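Local coordinates for putative branched chain amino acid ABC transporter, periplasmic amino acid-binding protein (Brucella ovis, PDB 4XFK) that probably serves as the periplasmic substrate-binding component of an ABC transport system for branched-chain amino acids, at residues A[245-253]-A[367-375]. The protein carries 1 engineered substitution. Residues are numbered along the deposited sequence; the frame is centred on the assembly and turned at random.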
loop_
_atom_site.group_PDB
_atom_site.type_symbol
_atom_site.label_atom_id
_atom_site.label_comp_id
_atom_site.label_asym_id
_atom_site.label_seq_id
_atom_site.Cartn_x
_atom_site.Cartn_y
_atom_site.Cartn_z
ATOM N N PHE A 245 -7.498 1.278 -4.876
ATOM C CA PHE A 245 -7.986 0.508 -3.721
ATOM C C PHE A 245 -9.356 -0.137 -3.904
ATOM O O PHE A 245 -9.987 -0.524 -2.915
ATOM C CB PHE A 245 -8.015 1.377 -2.455
ATOM C CG PHE A 245 -6.680 1.987 -2.102
ATOM C CD1 PHE A 245 -5.528 1.214 -2.056
ATOM C CD2 PHE A 245 -6.582 3.339 -1.818
ATOM C CE1 PHE A 245 -4.297 1.791 -1.747
ATOM C CE2 PHE A 245 -5.368 3.916 -1.499
ATOM C CZ PHE A 245 -4.217 3.142 -1.460
ATOM N N LEU A 246 -9.812 -0.313 -5.144
ATOM C CA LEU A 246 -11.147 -0.877 -5.332
ATOM C C LEU A 246 -11.281 -2.304 -4.803
ATOM O O LEU A 246 -12.386 -2.724 -4.456
ATOM C CB LEU A 246 -11.574 -0.820 -6.798
ATOM C CG LEU A 246 -13.052 -1.104 -7.068
ATOM C CD1 LEU A 246 -13.956 -0.075 -6.404
ATOM C CD2 LEU A 246 -13.312 -1.166 -8.559
ATOM N N ASP A 247 -10.176 -3.047 -4.709
ATOM C CA ASP A 247 -10.266 -4.436 -4.242
ATOM C C ASP A 247 -10.317 -4.566 -2.712
ATOM O O ASP A 247 -10.304 -5.674 -2.189
ATOM C CB ASP A 247 -9.177 -5.330 -4.856
ATOM C CG ASP A 247 -7.781 -4.921 -4.454
ATOM O OD1 ASP A 247 -7.579 -3.734 -4.153
ATOM O OD2 ASP A 247 -6.888 -5.791 -4.444
ATOM N N GLN A 248 -10.411 -3.450 -1.993
ATOM C CA GLN A 248 -10.772 -3.533 -0.586
ATOM C C GLN A 248 -12.100 -4.268 -0.467
ATOM O O GLN A 248 -13.042 -3.961 -1.187
ATOM C CB GLN A 248 -10.907 -2.146 0.046
ATOM C CG GLN A 248 -11.367 -2.246 1.503
ATOM C CD GLN A 248 -11.320 -0.937 2.263
ATOM O OE1 GLN A 248 -11.171 0.135 1.679
ATOM N NE2 GLN A 248 -11.426 -1.023 3.586
ATOM N N PRO A 249 -12.185 -5.239 0.451
ATOM C CA PRO A 249 -13.452 -5.963 0.608
ATOM C C PRO A 249 -14.635 -5.026 0.832
ATOM O O PRO A 249 -14.528 -4.076 1.622
ATOM C CB PRO A 249 -13.193 -6.835 1.835
ATOM C CG PRO A 249 -11.718 -7.107 1.769
ATOM C CD PRO A 249 -11.111 -5.814 1.284
ATOM N N GLY A 250 -15.723 -5.277 0.104
ATOM C CA GLY A 250 -16.957 -4.519 0.229
ATOM C C GLY A 250 -17.340 -3.670 -0.981
ATOM O O GLY A 250 -18.528 -3.435 -1.231
ATOM N N ASN A 251 -16.349 -3.182 -1.725
ATOM C CA ASN A 251 -16.624 -2.274 -2.839
ATOM C C ASN A 251 -17.416 -2.883 -3.990
ATOM O O ASN A 251 -18.292 -2.227 -4.556
ATOM C CB ASN A 251 -15.327 -1.705 -3.397
ATOM C CG ASN A 251 -14.734 -0.650 -2.520
ATOM O OD1 ASN A 251 -15.433 0.245 -2.052
ATOM N ND2 ASN A 251 -13.433 -0.724 -2.311
ATOM N N ILE A 252 -17.101 -4.121 -4.358
ATOM C CA ILE A 252 -17.773 -4.756 -5.487
ATOM C C ILE A 252 -19.222 -5.096 -5.147
ATOM O O ILE A 252 -20.114 -4.908 -5.978
ATOM C CB ILE A 252 -16.978 -5.970 -6.009
ATOM C CG1 ILE A 252 -15.583 -5.512 -6.437
ATOM C CG2 ILE A 252 -17.721 -6.653 -7.161
ATOM C CD1 ILE A 252 -15.590 -4.304 -7.351
ATOM N N GLY A 253 -19.467 -5.549 -3.922
ATOM C CA GLY A 253 -20.831 -5.728 -3.461
ATOM C C GLY A 253 -21.609 -4.422 -3.555
ATOM O O GLY A 253 -22.738 -4.392 -4.048
ATOM N N ALA A 367 -15.076 -11.471 -5.786
ATOM C CA ALA A 367 -15.074 -10.470 -4.727
ATOM C C ALA A 367 -16.446 -10.375 -4.058
ATOM O O ALA A 367 -17.479 -10.372 -4.740
ATOM C CB ALA A 367 -14.671 -9.110 -5.290
ATOM N N ASP A 368 -16.444 -10.299 -2.727
ATOM C CA ASP A 368 -17.638 -9.986 -1.932
ATOM C C ASP A 368 -18.801 -10.952 -2.148
ATOM O O ASP A 368 -19.958 -10.581 -1.972
ATOM C CB ASP A 368 -18.115 -8.549 -2.185
ATOM C CG ASP A 368 -17.047 -7.513 -1.891
ATOM O OD1 ASP A 368 -16.086 -7.808 -1.148
ATOM O OD2 ASP A 368 -17.182 -6.383 -2.400
ATOM N N GLY A 369 -18.497 -12.187 -2.531
ATOM C CA GLY A 369 -19.529 -13.178 -2.782
ATOM C C GLY A 369 -20.376 -12.902 -4.013
ATOM O O GLY A 369 -21.442 -13.498 -4.178
ATOM N N THR A 370 -19.908 -12.010 -4.883
ATOM C CA THR A 370 -20.628 -11.692 -6.112
ATOM C C THR A 370 -20.188 -12.600 -7.256
ATOM O O THR A 370 -19.344 -13.481 -7.083
ATOM C CB THR A 370 -20.410 -10.222 -6.543
ATOM O OG1 THR A 370 -19.110 -10.070 -7.136
ATOM C CG2 THR A 370 -20.547 -9.279 -5.351
ATOM N N GLU A 371 -20.761 -12.371 -8.434
ATOM C CA GLU A 371 -20.362 -13.084 -9.637
ATOM C C GLU A 371 -19.096 -12.492 -10.252
ATOM O O GLU A 371 -18.560 -13.041 -11.219
ATOM C CB GLU A 371 -21.491 -13.036 -10.662
ATOM C CG GLU A 371 -22.777 -13.673 -10.177
ATOM C CD GLU A 371 -24.012 -13.142 -10.893
ATOM O OE1 GLU A 371 -24.170 -11.905 -10.996
ATOM O OE2 GLU A 371 -24.833 -13.966 -11.341
ATOM N N TYR A 372 -18.632 -11.372 -9.695
ATOM C CA TYR A 372 -17.498 -10.631 -10.239
ATOM C C TYR A 372 -16.260 -10.739 -9.362
ATOM O O TYR A 372 -16.360 -10.823 -8.147
ATOM C CB TYR A 372 -17.858 -9.148 -10.376
ATOM C CG TYR A 372 -18.930 -8.874 -11.410
ATOM C CD1 TYR A 372 -20.285 -8.941 -11.088
ATOM C CD2 TYR A 372 -18.583 -8.554 -12.712
ATOM C CE1 TYR A 372 -21.262 -8.701 -12.043
ATOM C CE2 TYR A 372 -19.549 -8.308 -13.671
ATOM C CZ TYR A 372 -20.884 -8.380 -13.334
ATOM O OH TYR A 372 -21.829 -8.134 -14.305
ATOM N N GLY A 373 -15.088 -10.701 -9.987
ATOM C CA GLY A 373 -13.846 -10.526 -9.264
ATOM C C GLY A 373 -12.884 -9.712 -10.097
ATOM O O GLY A 373 -13.236 -9.208 -11.168
ATOM N N PHE A 374 -11.654 -9.606 -9.617
ATOM C CA PHE A 374 -10.625 -8.853 -10.309
ATOM C C PHE A 374 -9.850 -9.747 -11.261
ATOM O O PHE A 374 -9.255 -10.736 -10.856
ATOM C CB PHE A 374 -9.733 -8.151 -9.284
ATOM C CG PHE A 374 -10.456 -7.061 -8.551
ATOM C CD1 PHE A 374 -11.167 -7.331 -7.390
ATOM C CD2 PHE A 374 -10.482 -5.768 -9.062
ATOM C CE1 PHE A 374 -11.871 -6.322 -6.734
ATOM C CE2 PHE A 374 -11.177 -4.764 -8.406
ATOM C CZ PHE A 374 -11.871 -5.043 -7.243
ATOM N N LEU A 375 -9.890 -9.392 -12.542
ATOM C CA LEU A 375 -9.248 -10.161 -13.599
ATOM C C LEU A 375 -8.068 -9.346 -14.109
ATOM O O LEU A 375 -8.246 -8.207 -14.540
ATOM C CB LEU A 375 -10.240 -10.385 -14.741
ATOM C CG LEU A 375 -9.726 -11.177 -15.945
ATOM C CD1 LEU A 375 -9.690 -12.655 -15.621
ATOM C CD2 LEU A 375 -10.586 -10.909 -17.185
HETATM O O HOH W 1 -14.288 -5.687 -3.101
#
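D368 OD2 takes a nearly straight bond from G253 N at 2.9 Å, with an N-H...O angle of 170°, on its anti lone pair. A water also donates to OD2 and bridges it to Q248 O. I252 N lies 3.0 Å from the same OD2. The second carboxylate oxygen, OD1, accepts from G250 N at 2.8 Å on its syn side, 33° out of the carboxylate plane. One aspartate from the 367-370 type I' turn therefore holds the N-terminal end of helix 251-255, where G250 is the N-cap residue. Two backbone N-H groups bond the carboxylate at the start of the helix, whose dipole would probably stabilise its negative charge.

I252 packs beside this polar site. Its CG1 lies 3.9 Å from A367 CB, and its CD1 approaches F374 CZ obliquely. CG2, anti to the backbone N, reaches T370 OG1 and Y372 CB. That hydroxyl is fixed by two bonds within its own segment: it donates to A367 O in the carbonyl plane, and it accepts from Y372 N, the bond that defines an ST turn.

The F374 ring lies against L246 and D247, the middle residues of a type I turn from F245 to Q248. D247 CB sits over one ring face in a CH-pi contact, 3.7 Å from the centroid and offset toward the rim. The D247 carboxylate turns elsewhere, and its OD2 bonds to Y294 N. L246 CG meets F374 CZ, with the two side chains at about a right angle.

The contact belongs to the lobe of this periplasmic binding protein that contains the mixed sheet. Helix 223-235 packs against L246 and N251. Strand 350-360 pairs antiparallel with strand 373-380, and V359 of strand 350-360 touches I252, Y372 and F374. The contact thus joins the loop after strand 240-243, and the short helix it leads into, to the hairpin of those two antiparallel strands.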